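Local atomic coordinates of serine-threonine phosphatase 2C (PDB entry 2I44), a protein that probably removes phosphate from phosphoserine and phosphothreonine residues of proteins, and binds calcium ions. Residues F56-G61 with T314-F319; V141-A146 with R259-A264. One frame throughout, in Å; residues are numbered along the deposited sequence.

Contacts 1 and 2 join the same two beta sheets side by side, with centres about 8 Å apart. Strands 53-62 and 137-146 are neighbours in one sheet. Strands 258-264 and 313-320 are neighbours in the other. Phe-56 O probably accepts a hydrogen bond from Ala-143 N (2.8 Å). Val-318 O probably does the same for Met-261 N (2.8 Å). Along the chain the order is 56-61, 141-146, 259-264, 314-319, so contact 2 is nested inside the loop closed by contact 1. Early and late parts of the chain thus meet in one buried core. This core is the beta sandwich of the PP2C fold, with the calcium ions at one end.

Contact 1: F56-G61 with T314-F319; sequences FGVFDG and TAMTVF. With CA (calcium ion), chain E; CA (calcium ion), chain D.
Phe-56 and Val-318 meet in the tightest part of this buried contact. The two strands run nearly antiparallel (167°), but they lie in different sheets. No hydrogen bond joins them; the touching is by side chains, with one methyl set against a backbone oxygen. Val-318 CG2 lies over one face of the Phe-56 ring, displaced toward the rim, and comes within 3.6 Å of Phe-56 CE1. This is a CH-pi contact, with the methyl 24° off the ring normal. Phe-22 meets the same ring edge-to-face. Met-316, a selenomethionine, approaches the ring at its edge instead. Its SE is 3.8 Å from Phe-56 CD1, a Met-aromatic contact. The Met-316 chain is extended as far as SE, and the turn at chi3 (-82°) lays CE against the backbone of the facing strand, 3.7 Å from Gly-57 O. Ile-26 of strand 22-29 also packs on Met-316.

Toward the calcium end the packing is looser. Val-58 uses its two methyls, one on a threonine methyl and one on a methylene. Its CG1 is 3.9 Å from Thr-314 CG2, and its CG2 is 4.1 Å from Met-316 CB. The hydroxyl of Thr-314 is used differently, in hydrogen bonds to Thr-28 and Asp-38. Beyond Val-58, the 56-61 strand turns from hydrophobic packing to hydrated metal. The Asp-60 carboxylate bridges two calcium ions: OD1 binds the chain E ion at 2.2 Å, and OD2 binds the chain D ion, also at 2.2 Å. Gly-61 O is a further ligand of the first ion, while Asp-266 and Asp-311 bind the second. One water bridges both ions, and four more are each bound to one of them. A sheet-to-sheet core that ends in an aspartate-bridged, water-rich metal pair is the arrangement of the PP2C beta sandwich and its binuclear metal centre.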
loop_
_atom_site.group_PDB
_atom_site.type_symbol
_atom_site.label_atom_id
_atom_site.label_comp_id
_atom_site.label_asym_id
_atom_site.label_seq_id
_atom_site.Cartn_x
_atom_site.Cartn_y
_atom_site.Cartn_z
ATOM N N PHE A 56 -3.536 -5.950 -6.009
ATOM C CA PHE A 56 -4.024 -4.608 -5.718
ATOM C C PHE A 56 -2.926 -3.825 -5.016
ATOM O O PHE A 56 -2.353 -4.301 -4.040
ATOM C CB PHE A 56 -5.256 -4.685 -4.816
ATOM C CG PHE A 56 -6.383 -5.477 -5.407
ATOM C CD1 PHE A 56 -7.234 -4.907 -6.350
ATOM C CD2 PHE A 56 -6.572 -6.810 -5.051
ATOM C CE1 PHE A 56 -8.265 -5.661 -6.933
ATOM C CE2 PHE A 56 -7.598 -7.568 -5.628
ATOM C CZ PHE A 56 -8.444 -6.993 -6.568
ATOM N N GLY A 57 -2.651 -2.618 -5.497
ATOM C CA GLY A 57 -1.613 -1.810 -4.881
ATOM C C GLY A 57 -1.833 -0.313 -5.012
ATOM O O GLY A 57 -2.252 0.175 -6.058
ATOM N N VAL A 58 -1.562 0.410 -3.933
ATOM C CA VAL A 58 -1.694 1.857 -3.910
ATOM C C VAL A 58 -0.394 2.385 -3.317
ATOM O O VAL A 58 0.130 1.816 -2.357
ATOM C CB VAL A 58 -2.901 2.296 -3.047
ATOM C CG1 VAL A 58 -2.926 3.815 -2.913
ATOM C CG2 VAL A 58 -4.195 1.806 -3.682
ATOM N N PHE A 59 0.125 3.475 -3.874
ATOM C CA PHE A 59 1.404 4.005 -3.406
ATOM C C PHE A 59 1.424 5.505 -3.158
ATOM O O PHE A 59 1.157 6.293 -4.064
ATOM C CB PHE A 59 2.484 3.646 -4.435
ATOM C CG PHE A 59 2.400 2.228 -4.925
ATOM C CD1 PHE A 59 2.936 1.186 -4.173
ATOM C CD2 PHE A 59 1.743 1.930 -6.118
ATOM C CE1 PHE A 59 2.816 -0.133 -4.598
ATOM C CE2 PHE A 59 1.619 0.612 -6.553
ATOM C CZ PHE A 59 2.157 -0.421 -5.789
ATOM N N ASP A 60 1.749 5.901 -1.929
ATOM C CA ASP A 60 1.821 7.323 -1.581
ATOM C C ASP A 60 3.271 7.797 -1.679
ATOM O O ASP A 60 4.084 7.553 -0.783
ATOM C CB ASP A 60 1.291 7.562 -0.155
ATOM C CG ASP A 60 1.172 9.050 0.200
ATOM O OD1 ASP A 60 1.653 9.902 -0.579
ATOM O OD2 ASP A 60 0.595 9.360 1.272
ATOM N N GLY A 61 3.594 8.480 -2.772
ATOM C CA GLY A 61 4.943 8.976 -2.945
ATOM C C GLY A 61 5.180 10.275 -2.203
ATOM O O GLY A 61 4.233 10.976 -1.837
ATOM N N THR A 314 -6.242 8.975 -2.787
ATOM C CA THR A 314 -6.447 7.853 -3.685
ATOM C C THR A 314 -7.162 6.740 -2.943
ATOM O O THR A 314 -6.781 6.377 -1.823
ATOM C CB THR A 314 -5.107 7.320 -4.227
ATOM O OG1 THR A 314 -4.515 8.314 -5.072
ATOM C CG2 THR A 314 -5.306 6.039 -5.028
ATOM N N ALA A 315 -8.201 6.204 -3.570
ATOM C CA ALA A 315 -8.967 5.123 -2.976
ATOM C C ALA A 315 -9.247 4.042 -4.019
ATOM O O ALA A 315 -9.589 4.335 -5.161
ATOM C CB ALA A 315 -10.275 5.659 -2.405
HETATM N N MSE A 316 -9.066 2.793 -3.616
HETATM C CA MSE A 316 -9.309 1.651 -4.481
HETATM C C MSE A 316 -10.251 0.768 -3.673
HETATM O O MSE A 316 -9.897 0.316 -2.587
HETATM C CB MSE A 316 -7.993 0.906 -4.768
HETATM C CG MSE A 316 -8.121 -0.295 -5.711
HETATM SE SE MSE A 316 -6.430 -1.243 -5.995
HETATM C CE MSE A 316 -5.678 -0.088 -7.345
ATOM N N THR A 317 -11.456 0.550 -4.190
ATOM C CA THR A 317 -12.448 -0.271 -3.509
ATOM C C THR A 317 -12.622 -1.629 -4.182
ATOM O O THR A 317 -12.738 -1.718 -5.400
ATOM C CB THR A 317 -13.821 0.444 -3.458
ATOM O OG1 THR A 317 -14.169 0.925 -4.764
ATOM C CG2 THR A 317 -13.773 1.619 -2.490
ATOM N N VAL A 318 -12.639 -2.685 -3.376
ATOM C CA VAL A 318 -12.794 -4.039 -3.889
ATOM C C VAL A 318 -13.933 -4.740 -3.149
ATOM O O VAL A 318 -13.878 -4.917 -1.936
ATOM C CB VAL A 318 -11.491 -4.856 -3.696
ATOM C CG1 VAL A 318 -11.656 -6.251 -4.280
ATOM C CG2 VAL A 318 -10.317 -4.130 -4.349
ATOM N N PHE A 319 -14.968 -5.130 -3.883
ATOM C CA PHE A 319 -16.107 -5.813 -3.277
ATOM C C PHE A 319 -16.069 -7.282 -3.672
ATOM O O PHE A 319 -16.167 -7.620 -4.851
ATOM C CB PHE A 319 -17.422 -5.175 -3.742
ATOM C CG PHE A 319 -17.619 -3.761 -3.261
ATOM C CD1 PHE A 319 -18.287 -3.503 -2.067
ATOM C CD2 PHE A 319 -17.114 -2.690 -3.992
ATOM C CE1 PHE A 319 -18.450 -2.201 -1.607
ATOM C CE2 PHE A 319 -17.271 -1.378 -3.541
ATOM C CZ PHE A 319 -17.939 -1.133 -2.348
HETATM CA CA CA E . 2.537 11.913 -0.797
HETATM CA CA CA D . -0.139 11.453 1.469
HETATM O O HOH W 1 -1.637 10.778 -0.171
HETATM O O HOH W 2 0.908 12.758 0.201
HETATM O O HOH W 3 1.149 11.482 2.909
HETATM O O HOH W 4 3.444 11.840 1.342
HETATM O O HOH W 5 3.288 13.821 -1.775
#

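Contact 2: V141-A146 with R259-A264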
loop_
_atom_site.group_PDB
_atom_site.type_symbol
_atom_site.label_atom_id
_atom_site.label_comp_id
_atom_site.label_asym_id
_atom_site.label_seq_id
_atom_site.Cartn_x
_atom_site.Cartn_y
_atom_site.Cartn_z
ATOM N N VAL A 141 0.745 -0.265 0.161
ATOM C CA VAL A 141 -0.243 -1.165 0.738
ATOM C C VAL A 141 -0.588 -2.021 -0.460
ATOM O O VAL A 141 -1.014 -1.502 -1.493
ATOM C CB VAL A 141 -1.547 -0.479 1.222
ATOM C CG1 VAL A 141 -1.323 0.175 2.552
ATOM C CG2 VAL A 141 -2.050 0.498 0.179
ATOM N N THR A 142 -0.368 -3.323 -0.343
ATOM C CA THR A 142 -0.671 -4.225 -1.441
ATOM C C THR A 142 -1.522 -5.382 -0.952
ATOM O O THR A 142 -1.530 -5.704 0.230
ATOM C CB THR A 142 0.615 -4.794 -2.081
ATOM O OG1 THR A 142 1.378 -5.493 -1.088
ATOM C CG2 THR A 142 1.450 -3.678 -2.698
ATOM N N ALA A 143 -2.250 -5.995 -1.874
ATOM C CA ALA A 143 -3.100 -7.130 -1.552
ATOM C C ALA A 143 -3.041 -8.115 -2.705
ATOM O O ALA A 143 -3.243 -7.746 -3.860
ATOM C CB ALA A 143 -4.544 -6.670 -1.331
ATOM N N VAL A 144 -2.747 -9.369 -2.389
ATOM C CA VAL A 144 -2.684 -10.396 -3.410
ATOM C C VAL A 144 -3.825 -11.384 -3.163
ATOM O O VAL A 144 -3.841 -12.089 -2.154
ATOM C CB VAL A 144 -1.320 -11.125 -3.375
ATOM C CG1 VAL A 144 -1.301 -12.285 -4.379
ATOM C CG2 VAL A 144 -0.206 -10.135 -3.701
ATOM N N LEU A 145 -4.799 -11.390 -4.069
ATOM C CA LEU A 145 -5.935 -12.294 -3.977
ATOM C C LEU A 145 -5.580 -13.563 -4.745
ATOM O O LEU A 145 -5.178 -13.494 -5.905
ATOM C CB LEU A 145 -7.182 -11.659 -4.598
ATOM C CG LEU A 145 -8.387 -12.594 -4.756
ATOM C CD1 LEU A 145 -8.939 -12.954 -3.386
ATOM C CD2 LEU A 145 -9.463 -11.919 -5.598
ATOM N N ALA A 146 -5.720 -14.716 -4.097
ATOM C CA ALA A 146 -5.415 -15.993 -4.735
ATOM C C ALA A 146 -6.177 -17.124 -4.053
ATOM O O ALA A 146 -5.971 -17.402 -2.867
ATOM C CB ALA A 146 -3.917 -16.269 -4.676
ATOM N N ARG A 259 -17.100 -8.454 2.813
ATOM C CA ARG A 259 -17.815 -7.611 1.863
ATOM C C ARG A 259 -16.984 -6.632 1.052
ATOM O O ARG A 259 -17.195 -6.481 -0.153
ATOM C CB ARG A 259 -18.896 -6.822 2.603
ATOM C CG ARG A 259 -19.964 -7.676 3.248
ATOM C CD ARG A 259 -21.069 -8.022 2.263
ATOM N NE ARG A 259 -22.022 -8.965 2.848
ATOM C CZ ARG A 259 -21.783 -10.262 3.030
ATOM N NH1 ARG A 259 -20.617 -10.787 2.665
ATOM N NH2 ARG A 259 -22.709 -11.035 3.589
ATOM N N VAL A 260 -16.045 -5.953 1.695
ATOM C CA VAL A 260 -15.269 -4.973 0.962
ATOM C C VAL A 260 -13.890 -4.693 1.547
ATOM O O VAL A 260 -13.686 -4.726 2.758
ATOM C CB VAL A 260 -16.067 -3.653 0.862
ATOM C CG1 VAL A 260 -16.434 -3.166 2.261
ATOM C CG2 VAL A 260 -15.270 -2.602 0.108
HETATM N N MSE A 261 -12.938 -4.444 0.659
HETATM C CA MSE A 261 -11.577 -4.125 1.048
HETATM C C MSE A 261 -11.297 -2.765 0.430
HETATM O O MSE A 261 -11.679 -2.508 -0.716
HETATM C CB MSE A 261 -10.609 -5.186 0.510
HETATM C CG MSE A 261 -9.140 -4.921 0.815
HETATM SE SE MSE A 261 -7.994 -6.388 0.235
HETATM C CE MSE A 261 -7.551 -7.106 1.968
ATOM N N ILE A 262 -10.652 -1.887 1.191
ATOM C CA ILE A 262 -10.346 -0.550 0.702
ATOM C C ILE A 262 -8.869 -0.235 0.874
ATOM O O ILE A 262 -8.357 -0.203 1.996
ATOM C CB ILE A 262 -11.160 0.531 1.464
ATOM C CG1 ILE A 262 -12.660 0.280 1.294
ATOM C CG2 ILE A 262 -10.789 1.922 0.955
ATOM C CD1 ILE A 262 -13.534 1.239 2.082
ATOM N N LEU A 263 -8.182 -0.020 -0.240
ATOM C CA LEU A 263 -6.774 0.340 -0.188
ATOM C C LEU A 263 -6.751 1.843 -0.440
ATOM O O LEU A 263 -7.345 2.319 -1.410
ATOM C CB LEU A 263 -5.967 -0.395 -1.267
ATOM C CG LEU A 263 -5.898 -1.928 -1.191
ATOM C CD1 LEU A 263 -7.132 -2.536 -1.838
ATOM C CD2 LEU A 263 -4.639 -2.429 -1.901
ATOM N N ALA A 264 -6.083 2.592 0.430
ATOM C CA ALA A 264 -6.032 4.038 0.271
ATOM C C ALA A 264 -4.830 4.695 0.948
ATOM O O ALA A 264 -4.218 4.132 1.857
ATOM C CB ALA A 264 -7.329 4.648 0.801
#
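Leu-263 and Met-261 reach across the centre of the PP2C beta sandwich to Val-141 and Ala-143. The two strands belong to facing sheets and run roughly antiparallel (146°), with axes 7.7 Å apart at their closest. No hydrogen bond links them. Leu-263 has its CG on the side of the backbone N and opposite the carbonyl carbon (chi1 -63°). One branch of its end does most of the touching. CD2 lies 3.8 Å from Val-141 O and 4.3 Å from Ala-143 CB. Closer to its own backbone, Leu-263 CB is 4.3 Å from Val-141 CG2. The contact is therefore a mixture of methyl packing and a leucine methyl set against backbone. Ala-143 offers its one methyl to both Met-261 and Leu-263.

A second shell of apolar side chains surrounds these residues. Ile-160 of strand 159-166 touches Val-141, Met-261 and Leu-263, so it packs on both sides of the contact. Phe-56 and Val-58 of strand 53-62 pack on Leu-263, and Val-150 and Val-152 of strand 149-155 pack on Met-261. Further out come the helices. Thr-142 points away from the facing strand, and its OG1 is hydrogen-bonded to Tyr-117 OH of helix 98-130. On the other strand, Val-260 and Ile-262 lie against helix 274-286, next to a classic beta bulge at Arg-259 and Val-260. Here the helix-sheet-sheet-helix layering of the fold is plain.

Met-261, a selenomethionine, keeps an extended chain as far as its selenium. With CG anti to the backbone N (chi1 178°), the chain carries Met-261 SE across the gap between the sheets; the turn at chi3 moves only CE. Met-261 SE ends 3.8 Å from Ala-143 CB.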